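TSSL (Francisella novicida, PDB 4ACK) is a DotU-family component of the type VI secretion system, a virulence-associated machine for protein transport, and probably forms part of its membrane-anchored base. Local coordinates at residues Tyr121-Phe132 with Phe145-His155. Residues are numbered along the deposited sequence; the frame is centred on the assembly and turned at random.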
ATOM      1  N   TYR A 121       3.185 -11.467   0.011  1.00 29.86           N
ATOM      2  CA  TYR A 121       4.430 -11.152   0.703  1.00 31.01           C
ATOM      3  C   TYR A 121       5.305 -10.065   0.033  1.00 31.70           C
ATOM      4  O   TYR A 121       6.066  -9.333   0.747  1.00 30.85           O
ATOM      5  CB  TYR A 121       5.243 -12.438   0.905  1.00 30.84           C
ATOM      6  CG  TYR A 121       4.401 -13.548   1.541  1.00 32.16           C
ATOM      7  CD1 TYR A 121       3.616 -14.395   0.759  1.00 32.46           C
ATOM      8  CD2 TYR A 121       4.354 -13.718   2.944  1.00 33.71           C
ATOM      9  CE1 TYR A 121       2.806 -15.443   1.345  1.00 33.40           C
ATOM     10  CE2 TYR A 121       3.537 -14.742   3.549  1.00 30.06           C
ATOM     11  CZ  TYR A 121       2.760 -15.591   2.738  1.00 35.12           C
ATOM     12  OH  TYR A 121       1.917 -16.571   3.326  1.00 30.10           O
ATOM     13  N   GLN A 122       5.280 -10.017  -1.325  1.00 30.73           N
ATOM     14  CA  GLN A 122       6.094  -9.094  -2.100  1.00 30.35           C
ATOM     15  C   GLN A 122       5.489  -7.722  -1.969  1.00 29.52           C
ATOM     16  O   GLN A 122       6.192  -6.735  -1.929  1.00 30.78           O
ATOM     17  CB  GLN A 122       6.103  -9.464  -3.617  1.00 30.67           C
ATOM     18  CG  GLN A 122       6.773 -10.834  -3.910  1.00 36.17           C
ATOM     19  CD  GLN A 122       6.704 -11.256  -5.405  1.00 45.11           C
ATOM     20  OE1 GLN A 122       5.619 -11.329  -6.015  1.00 43.89           O
ATOM     21  NE2 GLN A 122       7.875 -11.554  -5.985  1.00 44.61           N
ATOM     22  N   THR A 123       4.170  -7.652  -1.983  1.00 29.23           N
ATOM     23  CA  THR A 123       3.521  -6.389  -1.806  1.00 30.15           C
ATOM     24  C   THR A 123       3.833  -5.788  -0.403  1.00 29.83           C
ATOM     25  O   THR A 123       4.179  -4.591  -0.317  1.00 28.84           O
ATOM     26  CB  THR A 123       2.061  -6.535  -2.049  1.00 30.38           C
ATOM     27  OG1 THR A 123       1.893  -7.006  -3.398  1.00 33.17           O
ATOM     28  CG2 THR A 123       1.382  -5.197  -1.882  1.00 31.55           C
ATOM     29  N   ILE A 124       3.793  -6.618   0.656  1.00 28.48           N
ATOM     30  CA  ILE A 124       4.143  -6.133   2.001  1.00 28.12           C
ATOM     31  C   ILE A 124       5.616  -5.732   2.025  1.00 28.87           C
ATOM     32  O   ILE A 124       5.953  -4.674   2.498  1.00 28.20           O
ATOM     33  CB  ILE A 124       3.878  -7.148   3.149  1.00 26.61           C
ATOM     34  CG1 ILE A 124       2.405  -7.571   3.193  1.00 28.35           C
ATOM     35  CG2 ILE A 124       4.323  -6.559   4.533  1.00 23.43           C
ATOM     36  CD1 ILE A 124       1.432  -6.466   3.387  1.00 23.05           C
ATOM     37  N   SER A 125       6.487  -6.610   1.543  1.00 31.21           N
ATOM     38  CA  SER A 125       7.943  -6.326   1.494  1.00 32.15           C
ATOM     39  C   SER A 125       8.210  -4.956   0.801  1.00 32.34           C
ATOM     40  O   SER A 125       8.939  -4.099   1.325  1.00 32.78           O
ATOM     41  CB  SER A 125       8.653  -7.421   0.699  1.00 31.54           C
ATOM     42  OG  SER A 125      10.040  -7.261   0.826  1.00 34.00           O
ATOM     43  N   LEU A 126       7.543  -4.734  -0.325  1.00 31.38           N
ATOM     44  CA  LEU A 126       7.718  -3.487  -1.049  1.00 32.02           C
ATOM     45  C   LEU A 126       7.317  -2.267  -0.251  1.00 31.66           C
ATOM     46  O   LEU A 126       8.104  -1.342  -0.144  1.00 31.95           O
ATOM     47  CB  LEU A 126       6.960  -3.485  -2.412  1.00 30.78           C
ATOM     48  CG  LEU A 126       7.624  -4.402  -3.497  1.00 34.40           C
ATOM     49  CD1 LEU A 126       6.665  -4.676  -4.639  1.00 31.94           C
ATOM     50  CD2 LEU A 126       8.933  -3.847  -4.060  1.00 36.08           C
ATOM     51  N   ILE A 127       6.088  -2.239   0.281  1.00 31.45           N
ATOM     52  CA  ILE A 127       5.661  -1.071   1.055  1.00 31.04           C
ATOM     53  C   ILE A 127       6.580  -0.865   2.261  1.00 31.07           C
ATOM     54  O   ILE A 127       6.924   0.283   2.534  1.00 32.37           O
ATOM     55  CB  ILE A 127       4.172  -1.020   1.385  1.00 30.51           C
ATOM     56  CG1 ILE A 127       3.780  -2.110   2.368  1.00 30.08           C
ATOM     57  CG2 ILE A 127       3.332  -1.144   0.104  1.00 30.95           C
ATOM     58  CD1 ILE A 127       2.452  -1.836   3.146  1.00 24.12           C
ATOM     59  N   LEU A 128       7.088  -1.944   2.862  1.00 30.00           N
ATOM     60  CA  LEU A 128       7.976  -1.839   4.022  1.00 31.29           C
ATOM     61  C   LEU A 128       9.410  -1.347   3.636  1.00 33.41           C
ATOM     62  O   LEU A 128      10.077  -0.679   4.444  1.00 33.68           O
ATOM     63  CB  LEU A 128       8.048  -3.170   4.831  1.00 29.54           C
ATOM     64  CG  LEU A 128       6.758  -3.625   5.604  1.00 30.20           C
ATOM     65  CD1 LEU A 128       6.921  -5.025   6.275  1.00 29.28           C
ATOM     66  CD2 LEU A 128       6.345  -2.617   6.657  1.00 27.42           C
ATOM     67  N   HIS A 129       9.888  -1.725   2.439  1.00 33.13           N
ATOM     68  CA  HIS A 129      11.144  -1.211   1.924  1.00 34.65           C
ATOM     69  C   HIS A 129      11.016   0.185   1.456  1.00 34.99           C
ATOM     70  O   HIS A 129      12.014   0.864   1.380  1.00 35.80           O
ATOM     71  CB  HIS A 129      11.772  -2.110   0.838  1.00 34.94           C
ATOM     72  CG  HIS A 129      12.592  -3.209   1.429  1.00 38.77           C
ATOM     73  ND1 HIS A 129      12.083  -4.467   1.686  1.00 44.08           N
ATOM     74  CD2 HIS A 129      13.858  -3.210   1.905  1.00 42.35           C
ATOM     75  CE1 HIS A 129      13.022  -5.212   2.246  1.00 42.53           C
ATOM     76  NE2 HIS A 129      14.104  -4.465   2.406  1.00 44.76           N
ATOM     77  N   ASN A 130       9.796   0.604   1.111  1.00 35.11           N
ATOM     78  CA  ASN A 130       9.473   2.034   0.939  1.00 34.57           C
ATOM     79  C   ASN A 130       8.963   2.835   2.179  1.00 33.80           C
ATOM     80  O   ASN A 130       8.263   3.849   2.026  1.00 34.14           O
ATOM     81  CB  ASN A 130       8.573   2.197  -0.276  1.00 35.24           C
ATOM     82  CG  ASN A 130       9.359   1.909  -1.568  1.00 39.57           C
ATOM     83  OD1 ASN A 130       9.996   2.822  -2.095  1.00 41.82           O
ATOM     84  ND2 ASN A 130       9.459   0.620  -1.966  1.00 34.07           N
ATOM     85  N   ASP A 131       9.342   2.378   3.377  1.00 34.02           N
ATOM     86  CA  ASP A 131       9.140   3.108   4.649  1.00 33.05           C
ATOM     87  C   ASP A 131       7.693   3.294   5.059  1.00 31.71           C
ATOM     88  O   ASP A 131       7.342   4.345   5.624  1.00 32.20           O
ATOM     89  CB  ASP A 131       9.900   4.439   4.642  1.00 34.68           C
ATOM     90  CG  ASP A 131      11.385   4.212   4.446  1.00 37.35           C
ATOM     91  OD1 ASP A 131      11.880   3.155   4.863  1.00 42.92           O
ATOM     92  OD2 ASP A 131      12.053   5.048   3.848  1.00 45.81           O
ATOM     93  N   PHE A 132       6.850   2.304   4.746  1.00 28.20           N
ATOM     94  CA  PHE A 132       5.578   2.203   5.443  1.00 27.96           C
ATOM     95  C   PHE A 132       5.836   1.932   6.941  1.00 25.46           C
ATOM     96  O   PHE A 132       6.567   1.004   7.312  1.00 25.29           O
ATOM     97  CB  PHE A 132       4.677   1.112   4.865  1.00 26.78           C
ATOM     98  CG  PHE A 132       3.306   1.076   5.488  1.00 27.83           C
ATOM     99  CD1 PHE A 132       2.344   2.048   5.178  1.00 27.09           C
ATOM    100  CD2 PHE A 132       2.994   0.103   6.428  1.00 26.03           C
ATOM    101  CE1 PHE A 132       1.060   2.007   5.746  1.00 25.18           C
ATOM    102  CE2 PHE A 132       1.740   0.066   7.049  1.00 23.08           C
ATOM    103  CZ  PHE A 132       0.753   0.997   6.680  1.00 23.30           C
ATOM    104  N   PHE A 145       7.864  -4.224  14.991  1.00 27.97           N
ATOM    105  CA  PHE A 145       7.907  -3.630  13.676  1.00 27.47           C
ATOM    106  C   PHE A 145       9.083  -4.254  12.942  1.00 29.78           C
ATOM    107  O   PHE A 145       8.943  -4.710  11.790  1.00 28.84           O
ATOM    108  CB  PHE A 145       8.024  -2.094  13.776  1.00 26.42           C
ATOM    109  CG  PHE A 145       8.181  -1.401  12.491  1.00 27.15           C
ATOM    110  CD1 PHE A 145       7.289  -1.629  11.421  1.00 29.37           C
ATOM    111  CD2 PHE A 145       9.237  -0.508  12.308  1.00 28.95           C
ATOM    112  CE1 PHE A 145       7.425  -0.967  10.196  1.00 31.98           C
ATOM    113  CE2 PHE A 145       9.396   0.190  11.053  1.00 30.22           C
ATOM    114  CZ  PHE A 145       8.462  -0.046  10.002  1.00 29.19           C
ATOM    115  N   LEU A 146      10.237  -4.300  13.597  1.00 29.73           N
ATOM    116  CA  LEU A 146      11.404  -4.872  12.955  1.00 32.04           C
ATOM    117  C   LEU A 146      11.226  -6.358  12.663  1.00 32.38           C
ATOM    118  O   LEU A 146      11.724  -6.846  11.642  1.00 32.82           O
ATOM    119  CB  LEU A 146      12.656  -4.686  13.808  1.00 32.22           C
ATOM    120  CG  LEU A 146      12.952  -3.254  14.228  1.00 35.38           C
ATOM    121  CD1 LEU A 146      14.156  -3.321  15.104  1.00 36.76           C
ATOM    122  CD2 LEU A 146      13.167  -2.355  13.026  1.00 36.58           C
ATOM    123  N   ALA A 147      10.501  -7.058  13.513  1.00 31.14           N
ATOM    124  CA  ALA A 147      10.262  -8.472  13.274  1.00 31.61           C
ATOM    125  C   ALA A 147       9.401  -8.712  12.033  1.00 31.62           C
ATOM    126  O   ALA A 147       9.634  -9.671  11.320  1.00 30.69           O
ATOM    127  CB  ALA A 147       9.651  -9.147  14.506  1.00 31.27           C
ATOM    128  N   TYR A 148       8.376  -7.873  11.811  1.00 31.01           N
ATOM    129  CA  TYR A 148       7.511  -7.995  10.651  1.00 31.59           C
ATOM    130  C   TYR A 148       8.328  -7.893   9.372  1.00 32.81           C
ATOM    131  O   TYR A 148       8.108  -8.623   8.423  1.00 32.59           O
ATOM    132  CB  TYR A 148       6.519  -6.858  10.591  1.00 30.31           C
ATOM    133  CG  TYR A 148       5.313  -7.081  11.411  1.00 32.07           C
ATOM    134  CD1 TYR A 148       4.518  -8.216  11.201  1.00 30.87           C
ATOM    135  CD2 TYR A 148       4.954  -6.175  12.418  1.00 32.01           C
ATOM    136  CE1 TYR A 148       3.405  -8.433  11.932  1.00 32.18           C
ATOM    137  CE2 TYR A 148       3.817  -6.371  13.184  1.00 31.03           C
ATOM    138  CZ  TYR A 148       3.057  -7.493  12.939  1.00 33.62           C
ATOM    139  OH  TYR A 148       1.951  -7.707  13.689  1.00 31.09           O
ATOM    140  N   LYS A 149       9.228  -6.926   9.341  1.00 33.28           N
ATOM    141  CA  LYS A 149      10.159  -6.754   8.229  1.00 35.35           C
ATOM    142  C   LYS A 149      11.014  -7.990   8.009  1.00 35.56           C
ATOM    143  O   LYS A 149      11.035  -8.527   6.917  1.00 37.91           O
ATOM    144  CB  LYS A 149      11.021  -5.503   8.481  1.00 34.84           C
ATOM    145  CG  LYS A 149      10.218  -4.256   8.148  1.00 37.27           C
ATOM    146  CD  LYS A 149      10.527  -3.041   8.952  1.00 38.06           C
ATOM    147  CE  LYS A 149      11.907  -2.687   8.833  1.00 37.45           C
ATOM    148  NZ  LYS A 149      12.266  -1.523   9.688  1.00 40.99           N
ATOM    149  N   LYS A 150      11.671  -8.463   9.047  1.00 37.38           N
ATOM    150  CA  LYS A 150      12.561  -9.627   8.969  1.00 39.87           C
ATOM    151  C   LYS A 150      11.732 -10.832   8.491  1.00 40.24           C
ATOM    152  O   LYS A 150      12.108 -11.555   7.555  1.00 41.39           O
ATOM    153  CB  LYS A 150      13.214  -9.872  10.346  1.00 40.31           C
ATOM    154  CG  LYS A 150      14.359 -10.944  10.372  1.00 42.08           C
ATOM    155  CD  LYS A 150      14.947 -11.078  11.766  0.10 40.73           C
ATOM    156  CE  LYS A 150      15.934 -12.235  11.850  0.10 40.54           C
ATOM    157  NZ  LYS A 150      16.437 -12.418  13.240  0.10 40.25           N
ATOM    158  N   GLU A 151      10.563 -11.021   9.089  1.00 40.35           N
ATOM    159  CA  GLU A 151       9.790 -12.238   8.823  1.00 40.44           C
ATOM    160  C   GLU A 151       9.253 -12.276   7.396  1.00 39.89           C
ATOM    161  O   GLU A 151       9.295 -13.313   6.743  1.00 39.14           O
ATOM    162  CB  GLU A 151       8.689 -12.429   9.871  1.00 39.74           C
ATOM    163  CG  GLU A 151       9.276 -12.737  11.234  1.00 45.00           C
ATOM    164  CD  GLU A 151      10.160 -13.983  11.214  1.00 51.28           C
ATOM    165  OE1 GLU A 151       9.615 -15.061  10.902  1.00 54.08           O
ATOM    166  OE2 GLU A 151      11.392 -13.902  11.485  1.00 56.88           O
ATOM    167  N   ILE A 152       8.797 -11.125   6.920  1.00 39.08           N
ATOM    168  CA  ILE A 152       8.283 -10.996   5.580  1.00 40.30           C
ATOM    169  C   ILE A 152       9.389 -11.233   4.532  1.00 43.20           C
ATOM    170  O   ILE A 152       9.141 -11.856   3.516  1.00 44.08           O
ATOM    171  CB  ILE A 152       7.592  -9.638   5.330  1.00 38.19           C
ATOM    172  CG1 ILE A 152       6.167  -9.644   5.901  1.00 34.79           C
ATOM    173  CG2 ILE A 152       7.584  -9.324   3.853  1.00 36.89           C
ATOM    174  CD1 ILE A 152       5.122 -10.413   5.088  1.00 31.73           C
ATOM    175  N   ASP A 153      10.587 -10.733   4.773  1.00 45.92           N
ATOM    176  CA  ASP A 153      11.615 -10.875   3.768  1.00 49.35           C
ATOM    177  C   ASP A 153      12.117 -12.313   3.709  1.00 51.19           C
ATOM    178  O   ASP A 153      12.585 -12.762   2.663  1.00 52.06           O
ATOM    179  CB  ASP A 153      12.711  -9.821   3.934  1.00 48.51           C
ATOM    180  CG  ASP A 153      12.264  -8.455   3.389  1.00 50.97           C
ATOM    181  OD1 ASP A 153      11.172  -8.360   2.742  1.00 46.55           O
ATOM    182  OD2 ASP A 153      12.999  -7.466   3.599  1.00 55.27           O
ATOM    183  N   LYS A 154      11.937 -13.036   4.812  1.00 53.06           N
ATOM    184  CA  LYS A 154      12.290 -14.419   4.914  1.00 54.85           C
ATOM    185  C   LYS A 154      11.404 -15.277   4.016  1.00 55.83           C
ATOM    186  O   LYS A 154      11.587 -16.484   4.004  1.00 57.15           O
ATOM    187  CB  LYS A 154      12.145 -14.881   6.365  1.00 54.91           C
ATOM    188  CG  LYS A 154      13.352 -15.637   6.977  1.00 57.41           C
ATOM    189  CD  LYS A 154      13.425 -15.506   8.535  1.00 61.47           C
ATOM    190  CE  LYS A 154      12.380 -16.371   9.319  1.00 63.65           C
ATOM    191  NZ  LYS A 154      12.950 -17.622   9.978  1.00 63.01           N
ATOM    192  N   HIS A 155      10.463 -14.675   3.273  1.00 56.80           N
ATOM    193  CA  HIS A 155       9.500 -15.386   2.383  1.00 56.51           C
ATOM    194  C   HIS A 155       9.788 -15.237   0.864  1.00 56.74           C
ATOM    195  O   HIS A 155      10.255 -14.199   0.360  1.00 56.20           O
ATOM    196  CB  HIS A 155       8.051 -14.929   2.671  1.00 56.84           C
ATOM    197  CG  HIS A 155       7.255 -15.853   3.561  1.00 56.54           C
ATOM    198  ND1 HIS A 155       7.261 -15.759   4.941  1.00 56.09           N
ATOM    199  CD2 HIS A 155       6.391 -16.852   3.262  1.00 56.29           C
ATOM    200  CE1 HIS A 155       6.474 -16.686   5.454  1.00 56.81           C
ATOM    201  NE2 HIS A 155       5.934 -17.365   4.455  1.00 59.04           N
TER
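I152 packs against Y121, I124 and S125 where the backbones come nearest (S125 CA to I152 CA 6.2 Å), pressing CG2 to 3.5 Å from Y121 O and laying CG1 3.8 Å from I124 CG2. Toward the chain's modelled end, the rings of Y121 and H155 form an offset stack, centroids 4.2 Å apart and planes only 5° from parallel; H155 CD2 lies over the rim of the tyrosine face. At the other end L128 splits its methyls: CD1 meets K149 CG at 3.9 Å, while CD2 approaches F145 CE1 obliquely. The edge of the F145 ring faces F132 O, with CZ 3.5 Å away. On the more exposed flank, a chi1 of -171° brings S125 OG to donate to D153 OD1, modelled at a doubtfully short 2.5 Å. S125 O accepts from H129 N and ND1, fixing the imidazole's rotation against its own helix. A Schellman motif with D131 at C-prime ends helix 118-129. The segment axes cross at -135°, 9.5 Å apart: a splayed antiparallel pair joining the last two modelled helices, 118-129 and 143-153, of this all-helical cytoplasmic domain. Helix 99-112 packs against both, Y121 OH hydrogen-bonded to I110 O and Y148 OH to D108 OD1, while helices 4-20 and 55-79 pack against 121-132.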